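Local coordinates for protein ribulose bisphosphate carboxylase (Pyrococcus horikoshii, PDB 2D69) that probably catalyses the magnesium-dependent carboxylation of ribulose 1,5-bisphosphate to two molecules of 3-phosphoglycerate, as a form III Rubisco in archaeal AMP breakdown, at residues A[26-32]-A[118-124]; A[164-170]-A[195-199]. One frame throughout, in Å; residues are numbered along the deposited sequence.

In the fold
Interactions 1 and 2 lie on opposite sides of the chain's centre, their nearest atoms about 28 Å apart, and share no secondary-structure element. Interaction 1 pairs strands 26-34 and 115-124 in the mixed sheet of the N-terminal domain: backbone bonds run along its length, with apolar side chains on one face and a mostly polar, more exposed set on the other. Interaction 2 belongs to the catalytic alpha/beta barrel, where the loop before helix 199-217 meets the start of helix 167-179. It is smaller and largely buried, with a single hydrogen bond from a side-chain amide in place of a regular backbone pattern. Other subunits reach interaction 2, whereas no other protein chain touches interaction 1.

Interaction 1: residues A[26-32]-A[118-124]; sequences LIVEYYF and LRLLDFH. With SO4 (sulfate ion), chain G.
Glu29 and His124 reach each other along one face of an antiparallel strand pair. His124 NE2 donates to Glu29 OE1 over 2.5 Å, on the anti side of the carboxylate but tilted out of its plane, which stands 66° from the ring. The bond is bent, 137° at the hydrogen. Glu29 CG lies anti to its own carbonyl carbon (chi1 -45°), and the extended chain beyond it carries OE1 to the imidazole. A water donates to Asp122 OD2 and, weakly, to Glu29 OE1, lying between two like charges; Asp122 OD1 pairs with Lys300. An alanine at Glu29 removes the carboxylate and would probably leave His124 NE2 without its mate and the imidazole freer to turn. Farther along this face, O2 of a sulfate, probably from the crystallisation liquor, sits 3.0 Å above the Tyr31 ring plane toward the rim, and Arg119 NH1 bonds weakly to its O3.

The other face is apolar: Leu118 CD1 lies 3.7 Å from Tyr30 CD1, while Leu120 CD2 touches both Tyr30 CE1 and Val28 CG1. Leu121 and Asp122 both face Glu29 in a classic beta bulge. Strand 81-88 pairs with the far edge of 26-32; helix 39-49 packs on Tyr30, Phe32 and Leu118, and helix 295-305 on Leu120 and Phe123.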
ATOM      1  N   LEU A  26     -12.817  33.262  24.494  1.00 20.11           N
ATOM      2  CA  LEU A  26     -11.757  33.837  23.707  1.00 18.80           C
ATOM      3  C   LEU A  26     -12.040  35.320  23.515  1.00 17.68           C
ATOM      4  O   LEU A  26     -13.168  35.747  23.216  1.00 18.06           O
ATOM      5  CB  LEU A  26     -11.623  33.117  22.377  1.00 18.14           C
ATOM      6  CG  LEU A  26     -10.424  33.520  21.514  1.00 17.13           C
ATOM      7  CD1 LEU A  26      -9.890  32.262  20.841  1.00 19.96           C
ATOM      8  CD2 LEU A  26     -10.779  34.481  20.434  1.00 19.46           C
ATOM      9  N   ILE A  27     -10.989  36.095  23.698  1.00 16.89           N
ATOM     10  CA  ILE A  27     -11.063  37.542  23.615  1.00 16.94           C
ATOM     11  C   ILE A  27     -10.261  38.082  22.445  1.00 15.77           C
ATOM     12  O   ILE A  27      -9.121  37.697  22.213  1.00 15.68           O
ATOM     13  CB  ILE A  27     -10.560  38.136  24.930  1.00 17.09           C
ATOM     14  CG1 ILE A  27     -11.457  37.650  26.079  1.00 20.52           C
ATOM     15  CG2 ILE A  27     -10.601  39.669  24.861  1.00 17.08           C
ATOM     16  CD1 ILE A  27     -10.743  37.652  27.359  1.00 23.78           C
ATOM     17  N   VAL A  28     -10.871  38.975  21.683  1.00 14.92           N
ATOM     18  CA  VAL A  28     -10.174  39.644  20.613  1.00 15.04           C
ATOM     19  C   VAL A  28     -10.248  41.156  20.851  1.00 14.99           C
ATOM     20  O   VAL A  28     -11.296  41.682  21.245  1.00 13.63           O
ATOM     21  CB  VAL A  28     -10.784  39.270  19.248  1.00 15.36           C
ATOM     22  CG1 VAL A  28     -10.076  40.007  18.147  1.00 15.70           C
ATOM     23  CG2 VAL A  28     -10.751  37.776  19.047  1.00 13.08           C
ATOM     24  N   GLU A  29      -9.123  41.829  20.653  1.00 14.96           N
ATOM     25  CA  GLU A  29      -9.042  43.262  20.789  1.00 15.86           C
ATOM     26  C   GLU A  29      -8.933  43.876  19.404  1.00 15.53           C
ATOM     27  O   GLU A  29      -8.067  43.479  18.615  1.00 16.13           O
ATOM     28  CB  GLU A  29      -7.858  43.662  21.666  1.00 15.98           C
ATOM     29  CG  GLU A  29      -7.700  42.837  22.937  1.00 20.85           C
ATOM     30  CD  GLU A  29      -6.625  43.364  23.870  1.00 25.53           C
ATOM     31  OE1 GLU A  29      -5.756  42.578  24.291  1.00 30.32           O
ATOM     32  OE2 GLU A  29      -6.656  44.569  24.186  1.00 27.03           O
ATOM     33  N   TYR A  30      -9.809  44.834  19.123  1.00 15.08           N
ATOM     34  CA  TYR A  30      -9.835  45.566  17.879  1.00 14.72           C
ATOM     35  C   TYR A  30      -9.678  47.078  18.097  1.00 15.32           C
ATOM     36  O   TYR A  30     -10.239  47.670  19.038  1.00 14.96           O
ATOM     37  CB  TYR A  30     -11.163  45.336  17.149  1.00 15.11           C
ATOM     38  CG  TYR A  30     -11.489  43.915  16.701  1.00 16.42           C
ATOM     39  CD1 TYR A  30     -11.021  43.422  15.468  1.00 16.27           C
ATOM     40  CD2 TYR A  30     -12.288  43.070  17.484  1.00 17.58           C
ATOM     41  CE1 TYR A  30     -11.301  42.119  15.043  1.00 17.45           C
ATOM     42  CE2 TYR A  30     -12.594  41.753  17.068  1.00 15.89           C
ATOM     43  CZ  TYR A  30     -12.113  41.294  15.840  1.00 18.68           C
ATOM     44  OH  TYR A  30     -12.427  40.023  15.391  1.00 17.14           O
ATOM     45  N   TYR A  31      -8.948  47.723  17.199  1.00 15.25           N
ATOM     46  CA  TYR A  31      -9.049  49.178  17.018  1.00 14.43           C
ATOM     47  C   TYR A  31     -10.009  49.467  15.860  1.00 14.73           C
ATOM     48  O   TYR A  31      -9.959  48.805  14.834  1.00 14.28           O
ATOM     49  CB  TYR A  31      -7.670  49.764  16.660  1.00 15.06           C
ATOM     50  CG  TYR A  31      -7.733  51.216  16.194  1.00 14.33           C
ATOM     51  CD1 TYR A  31      -7.768  51.533  14.849  1.00 16.63           C
ATOM     52  CD2 TYR A  31      -7.816  52.238  17.105  1.00 15.78           C
ATOM     53  CE1 TYR A  31      -7.867  52.892  14.412  1.00 17.68           C
ATOM     54  CE2 TYR A  31      -7.895  53.593  16.700  1.00 16.96           C
ATOM     55  CZ  TYR A  31      -7.925  53.910  15.345  1.00 16.44           C
ATOM     56  OH  TYR A  31      -8.022  55.228  14.922  1.00 13.68           O
ATOM     57  N   PHE A  32     -10.838  50.499  15.951  1.00 15.06           N
ATOM     58  CA  PHE A  32     -11.660  50.821  14.791  1.00 15.56           C
ATOM     59  C   PHE A  32     -12.044  52.285  14.761  1.00 15.57           C
ATOM     60  O   PHE A  32     -11.864  52.978  15.734  1.00 16.15           O
ATOM     61  CB  PHE A  32     -12.933  49.917  14.738  1.00 15.98           C
ATOM     62  CG  PHE A  32     -13.945  50.237  15.804  1.00 14.19           C
ATOM     63  CD1 PHE A  32     -13.876  49.606  17.028  1.00 15.36           C
ATOM     64  CD2 PHE A  32     -14.950  51.173  15.588  1.00 18.32           C
ATOM     65  CE1 PHE A  32     -14.801  49.920  18.033  1.00 19.49           C
ATOM     66  CE2 PHE A  32     -15.859  51.483  16.588  1.00 18.19           C
ATOM     67  CZ  PHE A  32     -15.780  50.843  17.811  1.00 17.09           C
ATOM     68  N   LEU A 118     -10.257  49.134  10.483  1.00 14.13           N
ATOM     69  CA  LEU A 118     -10.411  48.052  11.427  1.00 13.13           C
ATOM     70  C   LEU A 118      -9.077  47.314  11.522  1.00 14.14           C
ATOM     71  O   LEU A 118      -8.547  46.891  10.508  1.00 12.76           O
ATOM     72  CB  LEU A 118     -11.529  47.060  11.022  1.00 13.27           C
ATOM     73  CG  LEU A 118     -11.636  45.854  11.985  1.00 12.72           C
ATOM     74  CD1 LEU A 118     -12.161  46.243  13.341  1.00 11.93           C
ATOM     75  CD2 LEU A 118     -12.467  44.729  11.427  1.00 13.27           C
ATOM     76  N   ARG A 119      -8.565  47.184  12.742  1.00 13.95           N
ATOM     77  CA  ARG A 119      -7.304  46.496  12.967  1.00 15.23           C
ATOM     78  C   ARG A 119      -7.489  45.508  14.057  1.00 15.82           C
ATOM     79  O   ARG A 119      -7.948  45.868  15.124  1.00 17.68           O
ATOM     80  CB  ARG A 119      -6.233  47.512  13.361  1.00 15.37           C
ATOM     81  CG  ARG A 119      -4.818  47.027  13.104  1.00 18.52           C
ATOM     82  CD  ARG A 119      -3.714  47.984  13.595  1.00 18.46           C
ATOM     83  NE  ARG A 119      -2.433  47.611  13.017  1.00 19.73           N
ATOM     84  CZ  ARG A 119      -1.237  47.999  13.471  1.00 19.45           C
ATOM     85  NH1 ARG A 119      -1.118  48.717  14.578  1.00 17.74           N
ATOM     86  NH2 ARG A 119      -0.143  47.606  12.829  1.00 19.28           N
ATOM     87  N   LEU A 120      -7.093  44.252  13.839  1.00 16.31           N
ATOM     88  CA  LEU A 120      -7.111  43.288  14.892  1.00 15.65           C
ATOM     89  C   LEU A 120      -5.795  43.418  15.635  1.00 15.45           C
ATOM     90  O   LEU A 120      -4.758  43.196  15.062  1.00 15.14           O
ATOM     91  CB  LEU A 120      -7.306  41.909  14.271  1.00 16.90           C
ATOM     92  CG  LEU A 120      -7.066  40.521  14.903  1.00 19.59           C
ATOM     93  CD1 LEU A 120      -6.523  40.449  16.283  1.00 19.88           C
ATOM     94  CD2 LEU A 120      -8.315  39.681  14.750  1.00 21.66           C
ATOM     95  N   LEU A 121      -5.855  43.779  16.911  1.00 15.46           N
ATOM     96  CA  LEU A 121      -4.678  44.103  17.702  1.00 15.11           C
ATOM     97  C   LEU A 121      -4.049  42.915  18.402  1.00 15.34           C
ATOM     98  O   LEU A 121      -2.826  42.807  18.460  1.00 16.47           O
ATOM     99  CB  LEU A 121      -5.011  45.152  18.749  1.00 14.85           C
ATOM    100  CG  LEU A 121      -5.600  46.422  18.220  1.00 15.64           C
ATOM    101  CD1 LEU A 121      -5.903  47.400  19.395  1.00 17.84           C
ATOM    102  CD2 LEU A 121      -4.641  47.058  17.184  1.00 17.53           C
ATOM    103  N   ASP A 122      -4.881  42.043  18.951  1.00 15.70           N
ATOM    104  CA  ASP A 122      -4.430  40.885  19.722  1.00 15.71           C
ATOM    105  C   ASP A 122      -5.616  39.975  19.980  1.00 15.75           C
ATOM    106  O   ASP A 122      -6.762  40.389  19.894  1.00 16.74           O
ATOM    107  CB  ASP A 122      -3.858  41.350  21.084  1.00 15.77           C
ATOM    108  CG  ASP A 122      -2.829  40.374  21.691  1.00 17.07           C
ATOM    109  OD1 ASP A 122      -2.552  39.307  21.115  1.00 16.17           O
ATOM    110  OD2 ASP A 122      -2.222  40.601  22.776  1.00 20.30           O
ATOM    111  N   PHE A 123      -5.336  38.730  20.328  1.00 15.60           N
ATOM    112  CA  PHE A 123      -6.352  37.807  20.757  1.00 15.33           C
ATOM    113  C   PHE A 123      -5.755  36.981  21.931  1.00 15.95           C
ATOM    114  O   PHE A 123      -4.506  36.886  22.118  1.00 15.75           O
ATOM    115  CB  PHE A 123      -6.881  36.972  19.579  1.00 15.23           C
ATOM    116  CG  PHE A 123      -5.856  36.005  19.013  1.00 14.77           C
ATOM    117  CD1 PHE A 123      -5.897  34.691  19.348  1.00 16.12           C
ATOM    118  CD2 PHE A 123      -4.880  36.443  18.128  1.00 14.49           C
ATOM    119  CE1 PHE A 123      -4.963  33.783  18.805  1.00 16.26           C
ATOM    120  CE2 PHE A 123      -3.905  35.520  17.605  1.00 17.39           C
ATOM    121  CZ  PHE A 123      -3.968  34.229  17.948  1.00 16.30           C
ATOM    122  N   HIS A 124      -6.638  36.482  22.776  1.00 15.78           N
ATOM    123  CA  HIS A 124      -6.237  35.746  23.967  1.00 16.44           C
ATOM    124  C   HIS A 124      -7.031  34.425  23.965  1.00 16.92           C
ATOM    125  O   HIS A 124      -8.216  34.400  24.286  1.00 16.58           O
ATOM    126  CB  HIS A 124      -6.485  36.610  25.238  1.00 17.69           C
ATOM    127  CG  HIS A 124      -5.924  38.013  25.127  1.00 19.11           C
ATOM    128  ND1 HIS A 124      -4.744  38.296  24.480  1.00 26.32           N
ATOM    129  CD2 HIS A 124      -6.409  39.210  25.520  1.00 25.36           C
ATOM    130  CE1 HIS A 124      -4.524  39.596  24.478  1.00 22.74           C
ATOM    131  NE2 HIS A 124      -5.518  40.176  25.102  1.00 23.08           N
TER
HETATM  132  S   SO4 G1003      -3.432  51.971  16.846  1.00115.33           S
HETATM  133  O1  SO4 G1003      -2.894  52.934  15.886  1.00115.34           O
HETATM  134  O2  SO4 G1003      -4.832  52.272  17.104  1.00115.42           O
HETATM  135  O3  SO4 G1003      -3.324  50.617  16.297  1.00113.30           O
HETATM  136  O4  SO4 G1003      -2.708  52.117  18.110  1.00115.22           O
HETATM  137  O   HOH W   1      -2.456  43.059  23.824  1.00 43.65           O

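Interaction 2: residues A[164-170]-A[195-199]; sequences GWSVEEY and PFNRF
Asn197 puts its side-chain amide against the turn that leads into helix 167-179. Its ND2 donates to Trp165 O over 2.8 Å, nearly straight at 165°; the acceptor lies in the amide plane, but the donor stands well above the carbonyl plane. With CG anti to the backbone N (chi1 -154°), the amide extends toward the turn, and OD1 meets Val167 CG2 at 3.4 Å. Arg202 donates to that same OD1, so both ends of the amide are held and its rotation is fixed. Phe196 brings its ring edge to Trp165 O, with CD1 at 3.5 Å, while its own carbonyl O takes a CA-H...O contact from Ser166 CA at 3.4 Å. A water donates to Phe196 O and accepts weakly from Val167 N.

Behind this shell, Tyr170 CD1 lies over one face of the Trp165 ring, and Trp165 NE1 bonds to Pro161 O. Glu169 also forms a salt bridge with Lys60 of a second subunit, and Tyr127 of a third packs on Phe196. Ser166 OG accepts from Glu169 N at 3.1 Å and Glu169 OE1 from Ser166 N: a capping box that starts the first helix of the alpha/beta barrel, just after the loop bearing Lys160, the predicted proton acceptor, and Lys162, predicted to bind substrate.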
ATOM      1  N   GLY A 164      19.915  33.810  -8.606  1.00 19.91           N
ATOM      2  CA  GLY A 164      20.688  33.585  -9.811  1.00 19.67           C
ATOM      3  C   GLY A 164      21.756  32.542  -9.664  1.00 19.96           C
ATOM      4  O   GLY A 164      22.422  32.156 -10.617  1.00 21.46           O
ATOM      5  N   TRP A 165      21.994  32.117  -8.447  1.00 19.98           N
ATOM      6  CA  TRP A 165      23.041  31.127  -8.169  1.00 18.63           C
ATOM      7  C   TRP A 165      22.747  29.706  -8.716  1.00 18.57           C
ATOM      8  O   TRP A 165      21.656  29.149  -8.489  1.00 16.59           O
ATOM      9  CB  TRP A 165      23.175  30.959  -6.652  1.00 19.15           C
ATOM     10  CG  TRP A 165      23.383  32.214  -5.865  1.00 18.22           C
ATOM     11  CD1 TRP A 165      22.433  32.991  -5.341  1.00 19.12           C
ATOM     12  CD2 TRP A 165      24.635  32.782  -5.480  1.00 17.52           C
ATOM     13  NE1 TRP A 165      22.990  34.034  -4.655  1.00 18.09           N
ATOM     14  CE2 TRP A 165      24.352  33.940  -4.735  1.00 19.86           C
ATOM     15  CE3 TRP A 165      25.954  32.442  -5.704  1.00 19.55           C
ATOM     16  CZ2 TRP A 165      25.336  34.757  -4.205  1.00 16.40           C
ATOM     17  CZ3 TRP A 165      26.961  33.249  -5.149  1.00 20.05           C
ATOM     18  CH2 TRP A 165      26.635  34.392  -4.417  1.00 18.77           C
ATOM     19  N   SER A 166      23.751  29.118  -9.366  1.00 18.33           N
ATOM     20  CA  SER A 166      23.821  27.680  -9.603  1.00 18.32           C
ATOM     21  C   SER A 166      24.165  26.913  -8.322  1.00 18.27           C
ATOM     22  O   SER A 166      24.673  27.454  -7.344  1.00 16.46           O
ATOM     23  CB  SER A 166      24.895  27.340 -10.658  1.00 18.16           C
ATOM     24  OG  SER A 166      26.186  27.331 -10.082  1.00 18.18           O
ATOM     25  N   VAL A 167      23.904  25.625  -8.373  1.00 17.98           N
ATOM     26  CA  VAL A 167      24.103  24.770  -7.229  1.00 18.00           C
ATOM     27  C   VAL A 167      25.553  24.878  -6.810  1.00 17.63           C
ATOM     28  O   VAL A 167      25.847  25.055  -5.628  1.00 18.17           O
ATOM     29  CB  VAL A 167      23.646  23.308  -7.549  1.00 17.82           C
ATOM     30  CG1 VAL A 167      24.018  22.385  -6.489  1.00 20.19           C
ATOM     31  CG2 VAL A 167      22.092  23.303  -7.758  1.00 18.62           C
ATOM     32  N   GLU A 168      26.458  24.834  -7.776  1.00 17.52           N
ATOM     33  CA  GLU A 168      27.891  24.881  -7.489  1.00 17.42           C
ATOM     34  C   GLU A 168      28.328  26.222  -6.889  1.00 16.76           C
ATOM     35  O   GLU A 168      29.126  26.276  -5.981  1.00 14.78           O
ATOM     36  CB  GLU A 168      28.698  24.630  -8.771  1.00 18.26           C
ATOM     37  CG  GLU A 168      30.197  24.478  -8.537  1.00 24.35           C
ATOM     38  CD  GLU A 168      30.526  23.457  -7.437  1.00 32.18           C
ATOM     39  OE1 GLU A 168      31.441  23.698  -6.613  1.00 38.37           O
ATOM     40  OE2 GLU A 168      29.847  22.405  -7.372  1.00 38.56           O
ATOM     41  N   GLU A 169      27.777  27.312  -7.408  1.00 15.98           N
ATOM     42  CA  GLU A 169      28.181  28.642  -6.961  1.00 15.85           C
ATOM     43  C   GLU A 169      27.631  28.823  -5.545  1.00 15.49           C
ATOM     44  O   GLU A 169      28.266  29.418  -4.689  1.00 14.40           O
ATOM     45  CB  GLU A 169      27.636  29.721  -7.889  1.00 15.91           C
ATOM     46  CG  GLU A 169      28.190  29.778  -9.314  1.00 17.78           C
ATOM     47  CD  GLU A 169      27.292  30.569 -10.289  1.00 17.05           C
ATOM     48  OE1 GLU A 169      26.068  30.671 -10.099  1.00 18.95           O
ATOM     49  OE2 GLU A 169      27.798  31.120 -11.275  1.00 18.94           O
ATOM     50  N   TYR A 170      26.433  28.278  -5.288  1.00 14.86           N
ATOM     51  CA  TYR A 170      25.825  28.415  -3.977  1.00 14.81           C
ATOM     52  C   TYR A 170      26.634  27.608  -2.958  1.00 15.23           C
ATOM     53  O   TYR A 170      26.859  28.074  -1.860  1.00 15.45           O
ATOM     54  CB  TYR A 170      24.387  27.938  -3.986  1.00 15.21           C
ATOM     55  CG  TYR A 170      23.453  28.620  -3.034  1.00 14.83           C
ATOM     56  CD1 TYR A 170      23.141  29.960  -3.202  1.00 18.07           C
ATOM     57  CD2 TYR A 170      22.834  27.926  -1.984  1.00 16.64           C
ATOM     58  CE1 TYR A 170      22.263  30.620  -2.363  1.00 16.98           C
ATOM     59  CE2 TYR A 170      21.901  28.600  -1.136  1.00 17.61           C
ATOM     60  CZ  TYR A 170      21.638  29.951  -1.346  1.00 15.23           C
ATOM     61  OH  TYR A 170      20.715  30.681  -0.589  1.00 18.81           O
ATOM     62  N   PRO A 195      15.586  25.951 -12.848  1.00 13.96           N
ATOM     63  CA  PRO A 195      16.325  25.054 -13.759  1.00 14.30           C
ATOM     64  C   PRO A 195      17.800  24.970 -13.454  1.00 15.14           C
ATOM     65  O   PRO A 195      18.374  23.835 -13.467  1.00 15.99           O
ATOM     66  CB  PRO A 195      16.124  25.691 -15.146  1.00 15.00           C
ATOM     67  CG  PRO A 195      14.916  26.538 -15.028  1.00 13.77           C
ATOM     68  CD  PRO A 195      14.844  26.989 -13.606  1.00 14.68           C
ATOM     69  N   PHE A 196      18.375  26.122 -13.087  1.00 13.77           N
ATOM     70  CA  PHE A 196      19.818  26.244 -12.806  1.00 13.30           C
ATOM     71  C   PHE A 196      20.125  25.943 -11.326  1.00 13.77           C
ATOM     72  O   PHE A 196      21.267  25.865 -10.934  1.00 11.92           O
ATOM     73  CB  PHE A 196      20.366  27.643 -13.212  1.00 11.66           C
ATOM     74  CG  PHE A 196      19.562  28.779 -12.686  1.00 12.97           C
ATOM     75  CD1 PHE A 196      19.773  29.260 -11.409  1.00 13.02           C
ATOM     76  CD2 PHE A 196      18.555  29.343 -13.466  1.00 11.54           C
ATOM     77  CE1 PHE A 196      18.974  30.300 -10.899  1.00 13.52           C
ATOM     78  CE2 PHE A 196      17.765  30.379 -12.986  1.00 15.18           C
ATOM     79  CZ  PHE A 196      17.961  30.862 -11.704  1.00 17.16           C
ATOM     80  N   ASN A 197      19.089  25.849 -10.499  1.00 13.70           N
ATOM     81  CA  ASN A 197      19.246  25.466  -9.089  1.00 14.27           C
ATOM     82  C   ASN A 197      18.032  24.681  -8.595  1.00 13.51           C
ATOM     83  O   ASN A 197      17.180  25.188  -7.866  1.00 13.81           O
ATOM     84  CB  ASN A 197      19.492  26.697  -8.179  1.00 14.03           C
ATOM     85  CG  ASN A 197      20.251  26.357  -6.908  1.00 14.93           C
ATOM     86  OD1 ASN A 197      19.888  25.430  -6.211  1.00 15.70           O
ATOM     87  ND2 ASN A 197      21.333  27.099  -6.617  1.00 11.96           N
ATOM     88  N   ARG A 198      17.968  23.422  -8.987  1.00 13.05           N
ATOM     89  CA  ARG A 198      16.877  22.555  -8.606  1.00 14.17           C
ATOM     90  C   ARG A 198      16.971  22.188  -7.143  1.00 14.20           C
ATOM     91  O   ARG A 198      18.041  21.773  -6.688  1.00 12.80           O
ATOM     92  CB  ARG A 198      16.868  21.255  -9.440  1.00 15.19           C
ATOM     93  CG  ARG A 198      16.042  21.317 -10.688  1.00 19.73           C
ATOM     94  CD  ARG A 198      15.873  19.972 -11.469  1.00 20.56           C
ATOM     95  NE  ARG A 198      14.978  18.977 -10.860  1.00 20.45           N
ATOM     96  CZ  ARG A 198      15.383  17.865 -10.238  1.00 22.17           C
ATOM     97  NH1 ARG A 198      16.667  17.586 -10.139  1.00 20.07           N
ATOM     98  NH2 ARG A 198      14.500  17.009  -9.753  1.00 22.68           N
ATOM     99  N   PHE A 199      15.831  22.261  -6.455  1.00 13.91           N
ATOM    100  CA  PHE A 199      15.774  22.049  -5.035  1.00 14.46           C
ATOM    101  C   PHE A 199      16.484  20.766  -4.632  1.00 13.95           C
ATOM    102  O   PHE A 199      17.385  20.774  -3.755  1.00 12.36           O
ATOM    103  CB  PHE A 199      14.313  22.037  -4.495  1.00 14.57           C
ATOM    104  CG  PHE A 199      14.276  22.023  -3.004  1.00 13.78           C
ATOM    105  CD1 PHE A 199      14.380  20.800  -2.280  1.00 15.67           C
ATOM    106  CD2 PHE A 199      14.302  23.222  -2.303  1.00 11.11           C
ATOM    107  CE1 PHE A 199      14.451  20.796  -0.878  1.00 13.09           C
ATOM    108  CE2 PHE A 199      14.324  23.211  -0.909  1.00 13.86           C
ATOM    109  CZ  PHE A 199      14.455  21.999  -0.187  1.00 10.66           C
TER
HETATM  110  O   HOH W   2      23.210  23.968 -11.203  1.00 48.36           O